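Local coordinates for protein dipicolinate synthase subunit A (Bacillus halodurans, PDB 3D4O) that probably acts, with a second type of subunit, as the Rossmann-fold oxidoreductase that makes dipicolinic acid for bacterial spores, at residues D60-I66 / H97-G103; A159-L163 / V181-A185; N219-V225 / A244-T250; M234-V240 / R258-L263. One frame throughout, in Å; residues are numbered along the deposited sequence. Where two conformers were deposited one is given.

Interaction 1. Residues D60-I66 / H97-G103. With EDO (1,2-ethanediol), chain M.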
loop_
_atom_site.group_PDB
_atom_site.type_symbol
_atom_site.label_atom_id
_atom_site.label_comp_id
_atom_site.label_asym_id
_atom_site.label_seq_id
_atom_site.Cartn_x
_atom_site.Cartn_y
_atom_site.Cartn_z
ATOM N N ASP C 60 -23.714 24.315 22.000
ATOM C CA ASP C 60 -22.487 24.934 22.524
ATOM C C ASP C 60 -21.350 24.767 21.529
ATOM O O ASP C 60 -20.314 25.444 21.607
ATOM C CB ASP C 60 -22.036 24.312 23.856
ATOM C CG ASP C 60 -23.119 24.340 24.937
ATOM O OD1 ASP C 60 -23.150 25.281 25.748
ATOM O OD2 ASP C 60 -23.928 23.401 24.991
ATOM N N ALA C 61 -21.534 23.840 20.599
ATOM C CA ALA C 61 -20.475 23.560 19.636
ATOM C C ALA C 61 -20.878 22.744 18.430
ATOM O O ALA C 61 -21.665 21.804 18.499
ATOM C CB ALA C 61 -19.299 22.893 20.330
ATOM N N ILE C 62 -20.268 23.140 17.321
ATOM C CA ILE C 62 -20.470 22.500 16.038
ATOM C C ILE C 62 -19.194 21.831 15.586
ATOM O O ILE C 62 -18.177 22.476 15.425
ATOM C CB ILE C 62 -20.922 23.525 14.996
ATOM C CG1 ILE C 62 -22.212 24.200 15.486
ATOM C CG2 ILE C 62 -21.073 22.862 13.613
ATOM C CD1 ILE C 62 -22.829 25.153 14.488
ATOM N N LEU C 63 -19.275 20.521 15.392
ATOM C CA LEU C 63 -18.135 19.715 14.968
ATOM C C LEU C 63 -18.296 19.277 13.544
ATOM O O LEU C 63 -19.172 18.477 13.193
ATOM C CB LEU C 63 -17.928 18.485 15.877
ATOM C CG LEU C 63 -17.215 18.604 17.238
ATOM C CD1 LEU C 63 -17.608 19.831 18.030
ATOM C CD2 LEU C 63 -17.439 17.339 18.085
ATOM N N LEU C 64 -17.413 19.832 12.730
ATOM C CA LEU C 64 -17.361 19.507 11.321
ATOM C C LEU C 64 -16.255 18.506 11.056
ATOM O O LEU C 64 -15.346 18.330 11.877
ATOM C CB LEU C 64 -17.119 20.766 10.489
ATOM C CG LEU C 64 -18.124 21.904 10.619
ATOM C CD1 LEU C 64 -17.788 23.014 9.674
ATOM C CD2 LEU C 64 -19.530 21.363 10.350
ATOM N N PRO C 65 -16.316 17.831 9.903
ATOM C CA PRO C 65 -15.244 16.921 9.584
ATOM C C PRO C 65 -13.922 17.641 9.464
ATOM O O PRO C 65 -13.869 18.867 9.467
ATOM C CB PRO C 65 -15.634 16.382 8.192
ATOM C CG PRO C 65 -17.057 16.670 8.045
ATOM C CD PRO C 65 -17.333 17.875 8.846
ATOM N N ILE C 66 -12.855 16.868 9.325
ATOM C CA ILE C 66 -11.528 17.462 9.176
ATOM C C ILE C 66 -11.510 18.362 7.952
ATOM O O ILE C 66 -10.894 19.419 7.948
ATOM C CB ILE C 66 -10.422 16.384 9.110
ATOM C CG1 ILE C 66 -10.155 15.837 10.517
ATOM C CG2 ILE C 66 -9.159 16.925 8.524
ATOM C CD1 ILE C 66 -9.717 16.872 11.533
ATOM N N HIS C 97 -21.543 32.027 22.526
ATOM C CA HIS C 97 -20.359 31.236 22.940
ATOM C C HIS C 97 -20.103 30.009 22.086
ATOM O O HIS C 97 -19.073 29.368 22.223
ATOM C CB HIS C 97 -20.454 30.803 24.408
ATOM C CG HIS C 97 -21.655 29.974 24.701
ATOM N ND1 HIS C 97 -21.678 28.609 24.520
ATOM C CD2 HIS C 97 -22.887 30.323 25.122
ATOM C CE1 HIS C 97 -22.877 28.152 24.835
ATOM N NE2 HIS C 97 -23.631 29.173 25.198
ATOM N N CYS C 98 -21.021 29.706 21.186
ATOM C CA CYS C 98 -20.871 28.511 20.327
ATOM C C CYS C 98 -19.599 28.569 19.515
ATOM O O CYS C 98 -19.266 29.580 18.924
ATOM C CB CYS C 98 -22.077 28.322 19.390
ATOM S SG CYS C 98 -22.030 26.753 18.387
ATOM N N VAL C 99 -18.897 27.448 19.505
ATOM C CA VAL C 99 -17.637 27.298 18.774
ATOM C C VAL C 99 -17.749 26.195 17.726
ATOM O O VAL C 99 -18.336 25.131 17.947
ATOM C CB VAL C 99 -16.450 26.988 19.738
ATOM C CG1 VAL C 99 -15.156 26.768 18.986
ATOM C CG2 VAL C 99 -16.307 28.099 20.758
ATOM N N VAL C 100 -17.170 26.498 16.576
ATOM C CA VAL C 100 -17.149 25.580 15.469
ATOM C C VAL C 100 -15.777 24.990 15.402
ATOM O O VAL C 100 -14.786 25.708 15.469
ATOM C CB VAL C 100 -17.419 26.300 14.153
ATOM C CG1 VAL C 100 -17.445 25.288 13.028
ATOM C CG2 VAL C 100 -18.718 27.065 14.245
ATOM N N TYR C 101 -15.732 23.669 15.296
ATOM C CA TYR C 101 -14.463 22.921 15.195
ATOM C C TYR C 101 -14.312 22.229 13.857
ATOM O O TYR C 101 -15.190 21.519 13.387
ATOM C CB TYR C 101 -14.330 21.842 16.312
ATOM C CG TYR C 101 -14.149 22.396 17.706
ATOM C CD1 TYR C 101 -15.244 22.687 18.505
ATOM C CD2 TYR C 101 -12.868 22.613 18.230
ATOM C CE1 TYR C 101 -15.084 23.200 19.788
ATOM C CE2 TYR C 101 -12.690 23.127 19.502
ATOM C CZ TYR C 101 -13.805 23.423 20.277
ATOM O OH TYR C 101 -13.651 23.917 21.548
ATOM N N SER C 102 -13.162 22.419 13.255
ATOM C CA SER C 102 -12.872 21.763 11.990
ATOM C C SER C 102 -11.422 21.259 11.995
ATOM O O SER C 102 -10.689 21.373 12.985
ATOM C CB SER C 102 -13.099 22.752 10.834
ATOM O OG SER C 102 -12.995 22.128 9.571
ATOM N N GLY C 103 -11.029 20.688 10.872
ATOM C CA GLY C 103 -9.636 20.260 10.673
ATOM C C GLY C 103 -9.013 21.476 10.016
ATOM O O GLY C 103 -8.133 22.164 10.571
HETATM C C1 EDO M . -12.723 17.098 14.020
HETATM O O1 EDO M . -13.153 17.043 12.651
HETATM C C2 EDO M . -13.310 18.314 14.753
HETATM O O2 EDO M . -14.723 18.361 14.523
#
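V99, I62, Y101 and L64 carry the backbone bonds that make 60-66 and 97-103 parallel neighbours in the N-terminal sheet. I62 N donates to V99 O at 2.8 Å. Y101 N reaches I62 O at 2.7 Å. V99 N to D60 O and L64 N to Y101 O extend the run at its two ends.

Apolar side chains pack on both faces. On the face of A61, L63, V99 and Y101, the L63 and Y101 side chains lie side by side and point the same way. L63 CD1 meets Y101 CD1 at 3.7 Å, and A61 CB lies at the edge of the same ring. Helix 274-289 covers this face through L285, L288 and L289. Beside the face of I62 and V100, C98 precedes strand 99-102. Its sulfur is anti to the backbone N (chi1 -175°), which brings C98 SG to 3.9 Å from I62 CG1. L64 and V100 lie obliquely across each other, L64 CD1 4.1 Å from V100 CG1. I62 and L64 also touch V9 or I11 of strand 7-11.

Polar contacts sit at the ends. D60 OD1 lies at the H97 ring edge, 3.0 Å from CE1, with carboxylate and ring planes 35° apart. D60 OD2 is bonded to H7 N. At the far end L64 O accepts from both hydroxyls of a 1,2-ethanediol, with O1 and O2 each at 2.7 Å.

The middle of this strand pair therefore rests on amide bonds and hydrocarbon. The diol, probably from the crystallisation liquor, marks a polar spot at the C-terminal ends of the strands, where Rossmann-type sheets usually bind ligands.

Interaction 2. Residues A159-L163 / V181-A185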
loop_
_atom_site.group_PDB
_atom_site.type_symbol
_atom_site.label_atom_id
_atom_site.label_comp_id
_atom_site.label_asym_id
_atom_site.label_seq_id
_atom_site.Cartn_x
_atom_site.Cartn_y
_atom_site.Cartn_z
ATOM N N ALA C 159 10.575 11.484 -5.000
ATOM C CA ALA C 159 10.698 12.896 -4.600
ATOM C C ALA C 159 9.527 13.268 -3.737
ATOM O O ALA C 159 8.381 12.842 -4.001
ATOM C CB ALA C 159 10.722 13.821 -5.790
ATOM N N VAL C 160 9.838 13.988 -2.667
ATOM C CA VAL C 160 8.809 14.604 -1.819
ATOM C C VAL C 160 9.032 16.106 -1.925
ATOM O O VAL C 160 10.168 16.595 -1.841
ATOM C CB VAL C 160 8.847 14.187 -0.349
ATOM C CG1 VAL C 160 7.779 14.967 0.438
ATOM C CG2 VAL C 160 8.638 12.678 -0.147
ATOM N N LEU C 161 7.954 16.840 -2.144
ATOM C CA LEU C 161 8.029 18.299 -2.295
ATOM C C LEU C 161 7.485 18.892 -1.013
ATOM O O LEU C 161 6.318 18.682 -0.663
ATOM C CB LEU C 161 7.231 18.782 -3.493
ATOM C CG LEU C 161 7.626 18.137 -4.822
ATOM C CD1 LEU C 161 6.765 18.700 -5.959
ATOM C CD2 LEU C 161 9.106 18.278 -5.155
ATOM N N GLY C 162 8.391 19.528 -0.283
ATOM C CA GLY C 162 8.094 20.174 0.992
ATOM C C GLY C 162 8.600 19.396 2.178
ATOM O O GLY C 162 8.520 18.167 2.204
ATOM N N LEU C 163 9.182 20.110 3.138
ATOM C CA LEU C 163 9.633 19.456 4.335
ATOM C C LEU C 163 8.939 20.082 5.557
ATOM O O LEU C 163 9.547 20.383 6.595
ATOM C CB LEU C 163 11.141 19.417 4.476
ATOM C CG LEU C 163 11.513 18.369 5.534
ATOM C CD1 LEU C 163 11.816 16.970 4.912
ATOM C CD2 LEU C 163 12.686 18.830 6.310
ATOM N N VAL C 181 15.267 8.691 -1.978
ATOM C CA VAL C 181 14.444 9.830 -1.750
ATOM C C VAL C 181 15.143 11.149 -1.887
ATOM O O VAL C 181 16.215 11.384 -1.352
ATOM C CB VAL C 181 13.839 9.795 -0.338
ATOM C CG1 VAL C 181 13.064 11.079 -0.082
ATOM C CG2 VAL C 181 12.956 8.531 -0.109
ATOM N N LYS C 182 14.495 12.016 -2.629
ATOM C CA LYS C 182 14.991 13.380 -2.759
ATOM C C LYS C 182 13.859 14.270 -2.322
ATOM O O LYS C 182 12.708 13.951 -2.549
ATOM C CB LYS C 182 15.462 13.711 -4.171
ATOM C CG LYS C 182 14.440 13.539 -5.259
ATOM C CD LYS C 182 14.913 14.195 -6.584
ATOM C CE LYS C 182 16.085 13.494 -7.215
ATOM N NZ LYS C 182 16.569 14.089 -8.542
ATOM N N VAL C 183 14.209 15.331 -1.616
ATOM C CA VAL C 183 13.221 16.261 -1.098
ATOM C C VAL C 183 13.496 17.679 -1.608
ATOM O O VAL C 183 14.615 18.210 -1.542
ATOM C CB VAL C 183 13.135 16.234 0.459
ATOM C CG1 VAL C 183 11.906 17.103 0.949
ATOM C CG2 VAL C 183 13.012 14.797 1.011
ATOM N N GLY C 184 12.447 18.269 -2.140
ATOM C CA GLY C 184 12.497 19.642 -2.656
ATOM C C GLY C 184 11.913 20.647 -1.687
ATOM O O GLY C 184 10.863 20.428 -1.103
ATOM N N ALA C 185 12.637 21.738 -1.490
ATOM C CA ALA C 185 12.179 22.830 -0.582
ATOM C C ALA C 185 12.929 24.101 -0.882
ATOM O O ALA C 185 13.952 24.087 -1.521
ATOM C CB ALA C 185 12.382 22.445 0.894
#
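V160 O accepts from G184 N at 2.8 Å, and the CA hydrogen of V183 points at the same oxygen, with V183 CA 3.2 Å from V160 O. K182 O is held in a similar way. V160 N donates to it at 2.9 Å, and A159 CA makes a second, C-H contact. G162 N to G184 O, at 2.8 Å, carries the parallel pairing one residue past strand 157-161.

The side chains divide between two faces. On the face of A159 and L161, A159 CB meets K182 CG at 3.8 Å. K182 holds CG between its own N and carbonyl carbon (chi1 57°), which lays the first part of the chain against A159. The chain then bends at chi3, and NZ leaves the contact to bond E210 O. A side chain at G184 would come tightly against L161 CD2, which suits a glycine.

On the face of V160 and V183, V183 CG1 does most of the touching. It lies 3.3 Å from V160 O and 4.0 Å from L163 CD1, and the L163 side chain crosses V183 at about a right angle. A171 of helix 165-176 packs on both valines. I194 of helix 188-196 touches L163 and V183.

G162 has a phi of 105°, where a side chain would be jammed against L161 O. It opens a GxGxxG pattern with G164 and G167, consistent with a dinucleotide-binding loop. The chemistry is consistent with a well-anchored start to that loop: its first glycine makes the last strand bond, and V160 N and O, G184 N and O and K182 O are all paired between the strands.

Interaction 3. Residues N219-V225 / A244-T250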
loop_
_atom_site.group_PDB
_atom_site.type_symbol
_atom_site.label_atom_id
_atom_site.label_comp_id
_atom_site.label_asym_id
_atom_site.label_seq_id
_atom_site.Cartn_x
_atom_site.Cartn_y
_atom_site.Cartn_z
ATOM N N ASN C 219 3.536 15.431 -3.516
ATOM C CA ASN C 219 3.503 16.846 -3.172
ATOM C C ASN C 219 2.804 17.128 -1.858
ATOM O O ASN C 219 1.720 16.613 -1.598
ATOM C CB ASN C 219 2.817 17.687 -4.232
ATOM C CG ASN C 219 2.757 19.152 -3.819
ATOM O OD1 ASN C 219 3.778 19.751 -3.502
ATOM N ND2 ASN C 219 1.563 19.707 -3.757
ATOM N N THR C 220 3.458 17.940 -1.025
ATOM C CA THR C 220 2.847 18.461 0.207
ATOM C C THR C 220 2.754 19.997 0.157
ATOM O O THR C 220 2.133 20.596 1.010
ATOM C CB THR C 220 3.609 18.080 1.491
ATOM O OG1 THR C 220 4.873 18.768 1.550
ATOM C CG2 THR C 220 3.825 16.584 1.577
ATOM N N ILE C 221 3.358 20.639 -0.841
ATOM C CA ILE C 221 3.366 22.111 -0.907
ATOM C C ILE C 221 2.025 22.668 -1.415
ATOM O O ILE C 221 1.550 22.279 -2.486
ATOM C CB ILE C 221 4.524 22.657 -1.816
ATOM C CG1 ILE C 221 5.888 22.203 -1.334
ATOM C CG2 ILE C 221 4.514 24.192 -1.881
ATOM C CD1 ILE C 221 6.974 22.641 -2.266
ATOM N N PRO C 222 1.413 23.604 -0.668
ATOM C CA PRO C 222 0.108 24.139 -1.091
ATOM C C PRO C 222 0.242 25.299 -2.006
ATOM O O PRO C 222 -0.053 26.435 -1.665
ATOM C CB PRO C 222 -0.563 24.541 0.221
ATOM C CG PRO C 222 0.567 24.867 1.123
ATOM C CD PRO C 222 1.776 24.067 0.678
ATOM N N ALA C 223 0.751 24.971 -3.169
ATOM C CA ALA C 223 0.977 25.925 -4.242
ATOM C C ALA C 223 1.376 25.163 -5.486
ATOM O O ALA C 223 1.828 24.010 -5.425
ATOM C CB ALA C 223 2.053 26.958 -3.859
ATOM N N LEU C 224 1.193 25.823 -6.612
ATOM C CA LEU C 224 1.467 25.212 -7.907
ATOM C C LEU C 224 2.956 24.998 -8.128
ATOM O O LEU C 224 3.673 25.916 -8.564
ATOM C CB LEU C 224 0.847 26.036 -9.024
ATOM C CG LEU C 224 0.922 25.438 -10.439
ATOM C CD1 LEU C 224 0.437 23.999 -10.469
ATOM C CD2 LEU C 224 0.122 26.298 -11.397
ATOM N N VAL C 225 3.402 23.770 -7.832
ATOM C CA VAL C 225 4.822 23.410 -7.994
ATOM C C VAL C 225 5.043 22.364 -9.069
ATOM O O VAL C 225 6.059 22.376 -9.763
ATOM C CB VAL C 225 5.536 23.031 -6.642
ATOM C CG1 VAL C 225 5.631 24.261 -5.781
ATOM C CG2 VAL C 225 4.824 21.883 -5.872
ATOM N N ALA C 244 -1.414 17.961 -0.850
ATOM C CA ALA C 244 -1.775 19.340 -0.498
ATOM C C ALA C 244 -3.301 19.532 -0.552
ATOM O O ALA C 244 -4.022 18.918 -1.363
ATOM C CB ALA C 244 -1.074 20.350 -1.401
ATOM N N SER C 245 -3.806 20.386 0.327
ATOM C CA SER C 245 -5.245 20.699 0.345
ATOM C C SER C 245 -5.688 21.224 -0.999
ATOM O O SER C 245 -4.961 21.932 -1.667
ATOM C CB SER C 245 -5.580 21.741 1.424
ATOM O OG SER C 245 -4.950 22.990 1.158
ATOM N N LYS C 246 -6.882 20.834 -1.382
ATOM C CA LYS C 246 -7.539 21.272 -2.635
ATOM C C LYS C 246 -7.270 22.741 -2.858
ATOM O O LYS C 246 -7.446 23.539 -1.953
ATOM C CB LYS C 246 -9.052 21.069 -2.545
ATOM N N PRO C 247 -6.915 23.125 -4.085
ATOM C CA PRO C 247 -6.798 22.321 -5.300
ATOM C C PRO C 247 -5.471 21.592 -5.459
ATOM O O PRO C 247 -5.167 21.088 -6.543
ATOM C CB PRO C 247 -6.920 23.372 -6.388
ATOM C CG PRO C 247 -6.270 24.574 -5.799
ATOM C CD PRO C 247 -6.563 24.529 -4.328
ATOM N N GLY C 248 -4.700 21.561 -4.380
ATOM C CA GLY C 248 -3.401 20.903 -4.376
ATOM C C GLY C 248 -2.324 21.779 -4.956
ATOM O O GLY C 248 -2.411 22.994 -4.909
ATOM N N GLY C 249 -1.321 21.143 -5.541
ATOM C CA GLY C 249 -0.169 21.858 -6.094
ATOM C C GLY C 249 0.310 21.322 -7.419
ATOM O O GLY C 249 1.479 21.435 -7.771
ATOM N N THR C 250 -0.619 20.754 -8.165
ATOM C CA THR C 250 -0.306 20.128 -9.448
ATOM C C THR C 250 -1.178 20.596 -10.590
ATOM O O THR C 250 -2.356 20.865 -10.425
ATOM C CB THR C 250 -0.458 18.578 -9.312
ATOM O OG1 THR C 250 0.371 18.123 -8.245
ATOM C CG2 THR C 250 -0.093 17.832 -10.608
#
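N219 and G249 meet in the tight part of this contact, where the amide of N219 lies against the glycine backbone. With CG of N219 turned anti to the backbone N (chi1 178°), the amide is sent toward the backbone of I221. There N219 OD1 accepts from I221 N at 2.8 Å, an Asx turn, with the donor well above the amide plane. ND2 gives a straighter bond to I221 O, 2.9 Å long at 165° and close to the amide plane. ND2 also bonds D242 OD1. The same ND2 is 3.6 Å from A244 CB, which in turn sits 3.4 Å from I221 O. G249 CA comes to 3.0 Å from A223 O, and any side chain on it would collide with that oxygen, with I221 O and with the N219 amide. The carboxylate of D242 also takes G249 N and T250 OG1. With a leucine in place of N219, I221 N and I221 O would probably lose their side-chain partners, and the turn its tie to D242. V225 N to G249 O, 3.0 Å, is the one firm hydrogen bond between the segments. A244 N to N219 O is weak.

The outer side, with P222, A223 and L224 exposed, is looser. L224 CD1 rests on the backbone of T250, 3.8 Å from its C. P222 centres an inverse gamma turn.

Both loops leave the C-terminal ends of adjacent parallel strands, 216-219 and 239-242. T220 OG1 bonds L161 O beside the glycine-rich turn. This is consistent with the border of a dinucleotide site, as in Rossmann folds.

Interaction 4. Residues M234-V240 / R258-L263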
loop_
_atom_site.group_PDB
_atom_site.type_symbol
_atom_site.label_atom_id
_atom_site.label_comp_id
_atom_site.label_asym_id
_atom_site.label_seq_id
_atom_site.Cartn_x
_atom_site.Cartn_y
_atom_site.Cartn_z
HETATM N N MSE C 234 9.162 14.879 -16.745
HETATM C CA MSE C 234 9.053 13.647 -15.931
HETATM C C MSE C 234 8.925 12.404 -16.769
HETATM O O MSE C 234 8.503 12.479 -17.901
HETATM C CB MSE C 234 7.843 13.708 -14.996
HETATM C CG MSE C 234 8.096 14.538 -13.781
HETATM SE SE MSE C 234 6.502 14.756 -12.672
HETATM C CE MSE C 234 5.425 13.305 -13.286
ATOM N N PRO C 235 9.321 11.255 -16.214
ATOM C CA PRO C 235 9.099 10.019 -16.937
ATOM C C PRO C 235 7.611 9.801 -17.099
ATOM O O PRO C 235 6.813 10.174 -16.238
ATOM C CB PRO C 235 9.674 8.949 -15.986
ATOM C CG PRO C 235 10.616 9.672 -15.114
ATOM C CD PRO C 235 10.009 11.025 -14.931
ATOM N N SER C 236 7.272 9.170 -18.207
ATOM C CA SER C 236 5.893 8.853 -18.569
ATOM C C SER C 236 5.139 7.985 -17.571
ATOM O O SER C 236 3.932 8.008 -17.491
ATOM C CB SER C 236 5.904 8.138 -19.930
ATOM O OG SER C 236 4.616 7.678 -20.253
ATOM N N HIS C 237 5.877 7.223 -16.791
ATOM C CA HIS C 237 5.269 6.286 -15.833
ATOM C C HIS C 237 5.172 6.872 -14.430
ATOM O O HIS C 237 4.704 6.214 -13.514
ATOM C CB HIS C 237 6.106 5.017 -15.753
ATOM C CG HIS C 237 7.456 5.247 -15.158
ATOM N ND1 HIS C 237 8.579 5.473 -15.924
ATOM C CD2 HIS C 237 7.850 5.351 -13.862
ATOM C CE1 HIS C 237 9.612 5.680 -15.124
ATOM N NE2 HIS C 237 9.194 5.632 -13.867
ATOM N N THR C 238 5.591 8.125 -14.268
ATOM C CA THR C 238 5.626 8.721 -12.939
ATOM C C THR C 238 4.238 8.768 -12.307
ATOM O O THR C 238 3.239 8.994 -12.970
ATOM C CB THR C 238 6.195 10.121 -12.930
ATOM O OG1 THR C 238 7.433 10.127 -13.627
ATOM C CG2 THR C 238 6.458 10.563 -11.499
ATOM N N PHE C 239 4.214 8.545 -11.002
ATOM C CA PHE C 239 2.972 8.628 -10.226
ATOM C C PHE C 239 3.073 9.829 -9.282
ATOM O O PHE C 239 3.972 9.920 -8.449
ATOM C CB PHE C 239 2.748 7.323 -9.475
ATOM C CG PHE C 239 1.481 7.283 -8.639
ATOM C CD1 PHE C 239 0.333 7.917 -9.045
ATOM C CD2 PHE C 239 1.441 6.528 -7.488
ATOM C CE1 PHE C 239 -0.803 7.858 -8.287
ATOM C CE2 PHE C 239 0.296 6.429 -6.746
ATOM C CZ PHE C 239 -0.841 7.089 -7.157
ATOM N N VAL C 240 2.164 10.773 -9.455
ATOM C CA VAL C 240 2.154 11.964 -8.604
ATOM C C VAL C 240 1.030 11.850 -7.584
ATOM O O VAL C 240 -0.123 11.759 -7.949
ATOM C CB VAL C 240 1.900 13.276 -9.374
ATOM C CG1 VAL C 240 1.727 14.431 -8.365
ATOM C CG2 VAL C 240 3.023 13.577 -10.408
ATOM N N ARG C 258 -0.697 14.769 -20.766
ATOM C CA ARG C 258 0.519 14.073 -21.193
ATOM C C ARG C 258 0.597 12.658 -20.637
ATOM O O ARG C 258 1.633 11.995 -20.706
ATOM C CB ARG C 258 1.799 14.860 -20.878
ATOM C CG ARG C 258 2.232 14.840 -19.456
ATOM C CD ARG C 258 3.735 14.693 -19.400
ATOM N NE ARG C 258 4.158 13.401 -19.965
ATOM C CZ ARG C 258 5.412 12.953 -19.990
ATOM N NH1 ARG C 258 6.391 13.679 -19.485
ATOM N NH2 ARG C 258 5.681 11.769 -20.522
ATOM N N GLY C 259 -0.520 12.211 -20.098
ATOM C CA GLY C 259 -0.642 10.853 -19.588
ATOM C C GLY C 259 0.111 10.514 -18.316
ATOM O O GLY C 259 0.457 9.357 -18.069
ATOM N N ILE C 260 0.410 11.526 -17.520
ATOM C CA ILE C 260 1.006 11.278 -16.211
ATOM C C ILE C 260 -0.153 11.062 -15.240
ATOM O O ILE C 260 -1.077 11.859 -15.201
ATOM C CB ILE C 260 1.846 12.456 -15.685
ATOM C CG1 ILE C 260 3.029 12.757 -16.602
ATOM C CG2 ILE C 260 2.342 12.150 -14.282
ATOM C CD1 ILE C 260 4.103 11.718 -16.593
ATOM N N LYS C 261 -0.122 9.953 -14.515
ATOM C CA LYS C 261 -1.138 9.653 -13.481
ATOM C C LYS C 261 -0.873 10.483 -12.226
ATOM O O LYS C 261 0.135 10.321 -11.535
ATOM C CB LYS C 261 -1.131 8.169 -13.103
ATOM C CG LYS C 261 -2.219 7.781 -12.109
ATOM C CD LYS C 261 -2.323 6.264 -11.975
ATOM C CE LYS C 261 -3.549 5.831 -11.142
ATOM N NZ LYS C 261 -3.739 4.349 -11.111
ATOM N N ALA C 262 -1.799 11.377 -11.953
ATOM C CA ALA C 262 -1.718 12.288 -10.818
ATOM C C ALA C 262 -3.037 12.303 -10.062
ATOM O O ALA C 262 -4.087 12.460 -10.650
ATOM C CB ALA C 262 -1.370 13.684 -11.314
ATOM N N LEU C 263 -2.955 12.141 -8.750
ATOM C CA LEU C 263 -4.137 12.113 -7.888
ATOM C C LEU C 263 -4.053 13.084 -6.703
ATOM O O LEU C 263 -3.003 13.227 -6.062
ATOM C CB LEU C 263 -4.348 10.689 -7.335
ATOM C CG LEU C 263 -4.505 9.483 -8.273
ATOM C CD1 LEU C 263 -4.577 8.217 -7.462
ATOM C CD2 LEU C 263 -5.749 9.611 -9.121
HETATM O O HOH W 1 2.245 8.019 -15.244
HETATM O O HOH W 2 2.106 8.704 -20.152
#
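V240 pairs with A262 in parallel fashion, its N donating to K261 O at 2.9 Å and its O accepting from L263 N at 3.0 Å. V240 CB packs on A262 CB on one face of the sheet. On the other, the F239 side chain leaves with CG trans to the backbone N (chi1 -180°), which lays the ring alongside K261 and L263. K261 O lies in the ring plane, 3.5 Å from CD1, and L263 CD1 approaches CE1 at 3.9 Å, also at the edge. H148 meets this ring too, and bonds K261 NZ. Were F239 cut back to an alanine, a gap is likely to open beside L263 and the K261 chain, with the H148 ring left without its partner.

Before the strands, I260 fills the space between the segments. Its CG2 presses on CE of the selenomethionine M234 at 3.4 Å, a tight fit. Its CD1 sits over the centre of the R258 guanidinium, 3.7 Å above that plane. R258 NH1 donates weakly to M234 O and also bonds L231 O. Just before the strands pair, one water donates to S236 O and, at 2.7 Å, to T238 O, and accepts from K261 N.

G259, with positive phi, ends helix 252-257 in a Schellman motif and turns the chain into the edge strand 261-264. The contact joins the two strands of a beta-alpha-beta unit, the last crossover of this Rossmann-type sheet.

Overall arrangement
From the N terminus, interaction 1 comes first and closes the beta-alpha-beta unit around helix 88-92 in the N-terminal sheet. It is complete before the other three begin, and lies across the chain's centre from them. Interaction 2 closes the crossover through helix 165-176 in the second sheet, about 34 Å from interaction 1 between centres. Interactions 3 and 4 then cross: 234-240 lies between 219-225 and 244-250, and 258-263 follows, closing the unit through helix 252-257. None nests in another. T220 links interaction 3 to interaction 2, and T250 touches V240 of interaction 4. Interactions 2 and 4 pair strands of one sheet; interaction 3 joins loops at the C-terminal ends of its strands.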